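Local coordinates for uncharacterized protein (Enterococcus faecalis, PDB 3D3Y), which is of unknown function but is related to the M16 peptidases, with a region resembling their inactive domain, and may bind a metal ion, at residues 138-141 with 142-146; 181-184 with 185-189; 337-341 with 342-346. All coordinates share one frame; numbering follows the deposited sequence.

How the contacts relate
Contacts 1, 2 and 3 follow one another along the chain, each a local arrangement: within a helix at 138-146, a helix start at 181-189 and a helix end at 337-346. Contacts 1 and 2 lie on the same side of the chain's centre, their centres about 17 Å apart and their nearest atoms about 7 Å apart, without touching. Helix 129-148 joins them indirectly, since it carries contact 1 and also sends Lys136 and Phe132 to contact 2. Contact 3 is remote, about 42 Å from contact 1 and 52 Å from contact 2 between centres, and lies across the chain's centre from contact 2. No metal or ligand site is established at any of them.

Contact 1 (138-141 with 142-146); sequences NLKA and YLESI
Tyr142 bonds through its backbone N back to Asn138 O, and its own O is gripped twice, by Ser145 OG at 2.6 Å and by the backbone N of Ile146 at 3.0 Å. The serine oxygen gets there because its chi1 of 66° sets OG between its own backbone N and carbonyl carbon, from where it meets the Tyr142 carbonyl with a C=O...OG angle of 122°, well off the line of the C=O bond. The segment belongs to the second half of helix 129-148, and the i to i+4 ladder runs on through Leu143 N to Leu139 O and Glu144 N to Lys140 O, the latter 2.8 Å long. On the buried face, Leu139 CG packs 4.0 Å from Leu143 CD1; Leu139 CD1 also meets the ring of the exposed Tyr142, obliquely, at CD2 (4.0 Å). Leu180 of helix 177-182 touches both leucines, and Thr44 and Leu45 of helix 40-52 touch Leu139. Lys140 and Glu144 pair one turn apart on an outer face: NZ stands 3.9 Å from OE2, a long salt bridge, with CE closer to the same oxygen. Buried leucines and an exposed Lys140 are consistent with an amphipathic helix, whose leucines join neighbouring helices while its charged pair is only loosely coupled.

Contact 2 (181-184 with 185-189); sequences AEET and AASLA
Ala181 O and Glu183 O both accept from Lys136 of helix 129-148, and Glu183 then leads into helix 185-198 by sending its carboxylate to Ser187, OE1 lying 2.7 Å from Ser187 OG. A bend at chi2 (-62°) brings OE1 to the serine; the other oxygen, OE2, forms a salt bridge with Lys42. The next residue, Thr184, is the N-cap, and with Ser187 it makes a capping box. Its backbone N donates to Ser187 OG at 2.8 Å in an almost straight bond, N-H...O 177°. In the reciprocal bond Ser187 N donates to Thr184 OG1, longer at 3.3 Å but also straight, at 174°. The first torsion of Thr184 sets OG1 between its own backbone N and carbonyl carbon, turned to that first-turn amide. Thr184 O then accepts from Leu188 N at 2.9 Å, starting the regular helical ladder, and Leu188 CD2 lies 3.6 Å from the same oxygen. Leu188 also packs on Leu45, Leu46 and Leu49 of helix 40-52. Two side-chain oxygens thus serve amides at the helix start, and Ser187 OG links the Glu183 carboxylate to the cap. The negative carboxylate, set beside the positive end of the helix dipole, would be expected to be stabilised there.

Contact 3 (337-341 with 342-346); sequences LENIR and LGKIR
Lys344 NZ donates to Asn339 OD1 at 2.8 Å across the end of helix 326-341, which closes in a Schellman motif at Gly343. The ammonium stands well above the amide's carbonyl plane (53° out of it) and therefore not on a lone pair. A bend at chi3 of 74° carries the lysine chain obliquely across the asparagine, CD and CE both near OD1. The backbone leaves the helix at Gly343, whose phi of 81° is positive: Lys344 N reaches Asn339 O at 2.9 Å and Gly343 N reaches Ile340 O at 2.8 Å. Leu342 N still makes the ordinary helical bond, to Glu338 O. Within the helix's last turn, Arg341 NH1 and Glu338 OE2 form a salt bridge of 2.7 Å, the carboxylate oxygen nearly in the guanidinium plane, and Leu337 CD2 sits 4.1 Å above one face of that group, over its centre. Arg341 NE bonds to Ala407 O, so helix 400-409 also fixes the guanidinium. Beyond the turn the chain heads for helix 347-364, and Lys344 O is met by Lys289. The apolar side is closed by two isoleucines, both of which touch Ile403 of helix 400-409, while Ile340 also rests on Phe278 and Phe282 of helix 272-284. Their side chains meet at an oblique angle, Ile340 CG2 lying 4.0 Å from Ile345 CD1.

Contact 1 (138-141 with 142-146)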
loop_
_atom_site.group_PDB
_atom_site.type_symbol
_atom_site.label_atom_id
_atom_site.label_comp_id
_atom_site.label_asym_id
_atom_site.label_seq_id
_atom_site.Cartn_x
_atom_site.Cartn_y
_atom_site.Cartn_z
ATOM N N ASN A 138 17.601 3.064 12.576
ATOM C CA ASN A 138 16.645 3.975 11.913
ATOM C C ASN A 138 15.271 3.345 11.754
ATOM O O ASN A 138 14.263 3.986 12.029
ATOM C CB ASN A 138 17.107 4.434 10.514
ATOM C CG ASN A 138 18.283 5.407 10.568
ATOM O OD1 ASN A 138 18.675 5.843 11.643
ATOM N ND2 ASN A 138 18.860 5.720 9.407
ATOM N N LEU A 139 15.239 2.075 11.346
ATOM C CA LEU A 139 13.979 1.396 11.181
ATOM C C LEU A 139 13.295 1.176 12.519
ATOM O O LEU A 139 12.105 1.342 12.630
ATOM C CB LEU A 139 14.123 0.089 10.372
ATOM C CG LEU A 139 12.807 -0.671 10.142
ATOM C CD1 LEU A 139 11.771 0.154 9.341
ATOM C CD2 LEU A 139 13.027 -2.037 9.470
ATOM N N LYS A 140 14.050 0.838 13.551
ATOM C CA LYS A 140 13.455 0.697 14.855
ATOM C C LYS A 140 12.802 2.019 15.295
ATOM O O LYS A 140 11.673 2.030 15.834
ATOM C CB LYS A 140 14.513 0.221 15.840
ATOM C CG LYS A 140 13.982 -0.048 17.235
ATOM C CD LYS A 140 15.109 -0.425 18.187
ATOM C CE LYS A 140 14.508 -1.015 19.462
ATOM N NZ LYS A 140 15.317 -0.621 20.629
ATOM N N ALA A 141 13.507 3.131 15.062
ATOM C CA ALA A 141 12.978 4.453 15.407
ATOM C C ALA A 141 11.658 4.711 14.658
ATOM O O ALA A 141 10.688 5.172 15.234
ATOM C CB ALA A 141 14.023 5.553 15.071
ATOM N N TYR A 142 11.629 4.376 13.376
ATOM C CA TYR A 142 10.413 4.524 12.571
ATOM C C TYR A 142 9.242 3.701 13.078
ATOM O O TYR A 142 8.126 4.221 13.227
ATOM C CB TYR A 142 10.713 4.174 11.135
ATOM C CG TYR A 142 9.532 4.225 10.180
ATOM C CD1 TYR A 142 8.947 5.433 9.819
ATOM C CD2 TYR A 142 9.043 3.069 9.612
ATOM C CE1 TYR A 142 7.906 5.486 8.928
ATOM C CE2 TYR A 142 7.993 3.106 8.710
ATOM C CZ TYR A 142 7.433 4.317 8.371
ATOM O OH TYR A 142 6.386 4.350 7.475
ATOM N N LEU A 143 9.490 2.423 13.349
ATOM C CA LEU A 143 8.442 1.533 13.861
ATOM C C LEU A 143 7.985 2.003 15.223
ATOM O O LEU A 143 6.796 1.968 15.515
ATOM C CB LEU A 143 8.951 0.092 13.946
ATOM C CG LEU A 143 9.462 -0.514 12.636
ATOM C CD1 LEU A 143 10.131 -1.876 12.923
ATOM C CD2 LEU A 143 8.321 -0.628 11.649
ATOM N N GLU A 144 8.908 2.474 16.061
ATOM C CA GLU A 144 8.495 3.070 17.342
ATOM C C GLU A 144 7.617 4.336 17.224
ATOM O O GLU A 144 6.680 4.495 18.005
ATOM C CB GLU A 144 9.695 3.306 18.254
ATOM C CG GLU A 144 10.230 1.990 18.798
ATOM C CD GLU A 144 11.524 2.118 19.577
ATOM O OE1 GLU A 144 12.253 3.119 19.416
ATOM O OE2 GLU A 144 11.815 1.185 20.354
ATOM N N SER A 145 7.893 5.206 16.245
ATOM C CA SER A 145 7.028 6.369 15.997
ATOM C C SER A 145 5.639 5.944 15.477
ATOM O O SER A 145 4.616 6.494 15.876
ATOM C CB SER A 145 7.693 7.368 15.046
ATOM O OG SER A 145 7.842 6.793 13.758
ATOM N N ILE A 146 5.602 4.948 14.606
ATOM C CA ILE A 146 4.329 4.362 14.182
ATOM C C ILE A 146 3.467 3.980 15.378
ATOM O O ILE A 146 2.336 4.430 15.499
ATOM C CB ILE A 146 4.542 3.135 13.244
ATOM C CG1 ILE A 146 4.935 3.612 11.849
ATOM C CG2 ILE A 146 3.283 2.283 13.171
ATOM C CD1 ILE A 146 3.895 4.510 11.192
#

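Contact 2 (181-184 with 185-189)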
loop_
_atom_site.group_PDB
_atom_site.type_symbol
_atom_site.label_atom_id
_atom_site.label_comp_id
_atom_site.label_asym_id
_atom_site.label_seq_id
_atom_site.Cartn_x
_atom_site.Cartn_y
_atom_site.Cartn_z
ATOM N N ALA A 181 14.363 -7.000 15.736
ATOM C CA ALA A 181 15.400 -7.213 16.752
ATOM C C ALA A 181 16.361 -8.343 16.402
ATOM O O ALA A 181 17.559 -8.259 16.709
ATOM C CB ALA A 181 14.771 -7.496 18.124
ATOM N N GLU A 182 15.820 -9.404 15.803
ATOM C CA GLU A 182 16.583 -10.620 15.505
ATOM C C GLU A 182 17.362 -10.535 14.199
ATOM O O GLU A 182 18.238 -11.367 13.949
ATOM C CB GLU A 182 15.657 -11.830 15.464
ATOM C CG GLU A 182 14.997 -12.111 16.819
ATOM C CD GLU A 182 14.613 -13.584 17.012
ATOM O OE1 GLU A 182 14.320 -14.268 15.998
ATOM O OE2 GLU A 182 14.605 -14.046 18.187
ATOM N N GLU A 183 17.037 -9.537 13.372
ATOM C CA GLU A 183 17.671 -9.404 12.057
ATOM C C GLU A 183 19.101 -8.866 12.144
ATOM O O GLU A 183 19.414 -8.031 12.998
ATOM C CB GLU A 183 16.810 -8.547 11.119
ATOM C CG GLU A 183 15.431 -9.105 10.807
ATOM C CD GLU A 183 15.454 -10.452 10.080
ATOM O OE1 GLU A 183 16.480 -10.857 9.481
ATOM O OE2 GLU A 183 14.401 -11.107 10.101
ATOM N N THR A 184 19.979 -9.389 11.284
ATOM C CA THR A 184 21.410 -9.054 11.329
ATOM C C THR A 184 21.938 -8.816 9.919
ATOM O O THR A 184 21.238 -9.064 8.931
ATOM C CB THR A 184 22.269 -10.179 11.953
ATOM O OG1 THR A 184 22.118 -11.387 11.177
ATOM C CG2 THR A 184 21.878 -10.444 13.447
ATOM N N ALA A 185 23.191 -8.359 9.857
ATOM C CA ALA A 185 23.875 -8.087 8.600
ATOM C C ALA A 185 23.944 -9.325 7.726
ATOM O O ALA A 185 23.780 -9.228 6.517
ATOM C CB ALA A 185 25.282 -7.524 8.859
ATOM N N ALA A 186 24.134 -10.487 8.353
ATOM C CA ALA A 186 24.115 -11.788 7.659
ATOM C C ALA A 186 22.724 -12.204 7.160
ATOM O O ALA A 186 22.591 -12.593 6.016
ATOM C CB ALA A 186 24.694 -12.882 8.561
ATOM N N SER A 187 21.713 -12.165 8.032
ATOM C CA SER A 187 20.349 -12.494 7.654
ATOM C C SER A 187 19.847 -11.638 6.485
ATOM O O SER A 187 19.170 -12.148 5.553
ATOM C CB SER A 187 19.396 -12.437 8.878
ATOM O OG SER A 187 19.112 -11.099 9.285
ATOM N N LEU A 188 20.217 -10.362 6.494
ATOM C CA LEU A 188 19.820 -9.442 5.408
ATOM C C LEU A 188 20.542 -9.690 4.082
ATOM O O LEU A 188 19.916 -9.564 3.029
ATOM C CB LEU A 188 19.952 -7.953 5.794
ATOM C CG LEU A 188 18.650 -7.297 6.249
ATOM C CD1 LEU A 188 17.685 -7.254 5.088
ATOM C CD2 LEU A 188 18.055 -8.097 7.430
ATOM N N ALA A 189 21.835 -10.018 4.144
ATOM C CA ALA A 189 22.604 -10.413 2.959
ATOM C C ALA A 189 22.083 -11.743 2.388
ATOM O O ALA A 189 21.973 -11.906 1.171
ATOM C CB ALA A 189 24.077 -10.541 3.298
#

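Contact 3 (337-341 with 342-346)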
loop_
_atom_site.group_PDB
_atom_site.type_symbol
_atom_site.label_atom_id
_atom_site.label_comp_id
_atom_site.label_asym_id
_atom_site.label_seq_id
_atom_site.Cartn_x
_atom_site.Cartn_y
_atom_site.Cartn_z
ATOM N N LEU A 337 -25.684 1.752 10.397
ATOM C CA LEU A 337 -25.576 0.670 9.426
ATOM C C LEU A 337 -26.954 0.101 9.048
ATOM O O LEU A 337 -27.254 -0.126 7.870
ATOM C CB LEU A 337 -24.614 -0.418 9.927
ATOM C CG LEU A 337 -24.453 -1.674 9.055
ATOM C CD1 LEU A 337 -24.044 -1.268 7.592
ATOM C CD2 LEU A 337 -23.374 -2.585 9.704
ATOM N N GLU A 338 -27.801 -0.116 10.045
ATOM C CA GLU A 338 -29.155 -0.544 9.788
ATOM C C GLU A 338 -29.922 0.454 8.910
ATOM O O GLU A 338 -30.689 0.051 8.019
ATOM C CB GLU A 338 -29.885 -0.788 11.101
ATOM C CG GLU A 338 -29.366 -2.058 11.817
ATOM C CD GLU A 338 -29.374 -3.303 10.885
ATOM O OE1 GLU A 338 -30.420 -3.560 10.233
ATOM O OE2 GLU A 338 -28.320 -3.997 10.805
ATOM N N ASN A 339 -29.704 1.747 9.150
ATOM C CA ASN A 339 -30.360 2.763 8.352
ATOM C C ASN A 339 -29.996 2.656 6.887
ATOM O O ASN A 339 -30.863 2.788 6.023
ATOM C CB ASN A 339 -30.041 4.164 8.877
ATOM C CG ASN A 339 -30.827 4.493 10.131
ATOM O OD1 ASN A 339 -31.841 3.841 10.432
ATOM N ND2 ASN A 339 -30.394 5.534 10.849
ATOM N N ILE A 340 -28.711 2.440 6.603
ATOM C CA ILE A 340 -28.292 2.192 5.216
ATOM C C ILE A 340 -28.939 0.893 4.709
ATOM O O ILE A 340 -29.482 0.865 3.613
ATOM C CB ILE A 340 -26.755 2.127 5.077
ATOM C CG1 ILE A 340 -26.127 3.498 5.504
ATOM C CG2 ILE A 340 -26.376 1.711 3.650
ATOM C CD1 ILE A 340 -24.584 3.448 5.660
ATOM N N ARG A 341 -28.874 -0.190 5.488
ATOM C CA ARG A 341 -29.546 -1.437 5.057
ATOM C C ARG A 341 -31.014 -1.183 4.674
ATOM O O ARG A 341 -31.525 -1.742 3.682
ATOM C CB ARG A 341 -29.460 -2.523 6.139
ATOM C CG ARG A 341 -28.051 -3.043 6.309
ATOM C CD ARG A 341 -27.857 -3.999 7.523
ATOM N NE ARG A 341 -26.613 -4.734 7.329
ATOM C CZ ARG A 341 -25.984 -5.459 8.250
ATOM N NH1 ARG A 341 -26.438 -5.517 9.507
ATOM N NH2 ARG A 341 -24.876 -6.114 7.904
ATOM N N LEU A 342 -31.683 -0.338 5.456
ATOM C CA LEU A 342 -33.110 -0.008 5.222
ATOM C C LEU A 342 -33.326 0.942 4.041
ATOM O O LEU A 342 -34.455 1.147 3.617
ATOM C CB LEU A 342 -33.749 0.579 6.492
ATOM C CG LEU A 342 -33.935 -0.406 7.665
ATOM C CD1 LEU A 342 -34.104 0.351 9.004
ATOM C CD2 LEU A 342 -35.136 -1.322 7.414
ATOM N N GLY A 343 -32.240 1.501 3.509
ATOM C CA GLY A 343 -32.353 2.413 2.360
ATOM C C GLY A 343 -32.750 3.799 2.805
ATOM O O GLY A 343 -33.260 4.597 2.011
ATOM N N LYS A 344 -32.482 4.107 4.077
ATOM C CA LYS A 344 -32.787 5.414 4.628
ATOM C C LYS A 344 -31.645 6.368 4.244
ATOM O O LYS A 344 -30.807 6.750 5.086
ATOM C CB LYS A 344 -33.004 5.338 6.140
ATOM C CG LYS A 344 -34.335 4.635 6.532
ATOM C CD LYS A 344 -34.396 4.208 8.005
ATOM C CE LYS A 344 -34.605 5.418 8.936
ATOM N NZ LYS A 344 -34.339 5.033 10.353
ATOM N N ILE A 345 -31.616 6.723 2.952
ATOM C CA ILE A 345 -30.477 7.448 2.350
ATOM C C ILE A 345 -30.993 8.628 1.538
ATOM O O ILE A 345 -31.800 8.462 0.622
ATOM C CB ILE A 345 -29.629 6.514 1.435
ATOM C CG1 ILE A 345 -29.137 5.303 2.227
ATOM C CG2 ILE A 345 -28.429 7.245 0.866
ATOM C CD1 ILE A 345 -28.545 4.189 1.372
ATOM N N ARG A 346 -30.542 9.822 1.893
ATOM C CA ARG A 346 -31.034 11.027 1.251
ATOM C C ARG A 346 -30.324 11.225 -0.070
ATOM O O ARG A 346 -29.178 10.806 -0.224
ATOM C CB ARG A 346 -30.758 12.235 2.144
ATOM C CG ARG A 346 -31.446 12.166 3.509
ATOM C CD ARG A 346 -30.892 13.223 4.474
ATOM N NE ARG A 346 -30.564 14.506 3.826
ATOM C CZ ARG A 346 -31.430 15.323 3.211
ATOM N NH1 ARG A 346 -30.985 16.458 2.668
ATOM N NH2 ARG A 346 -32.728 15.014 3.115
#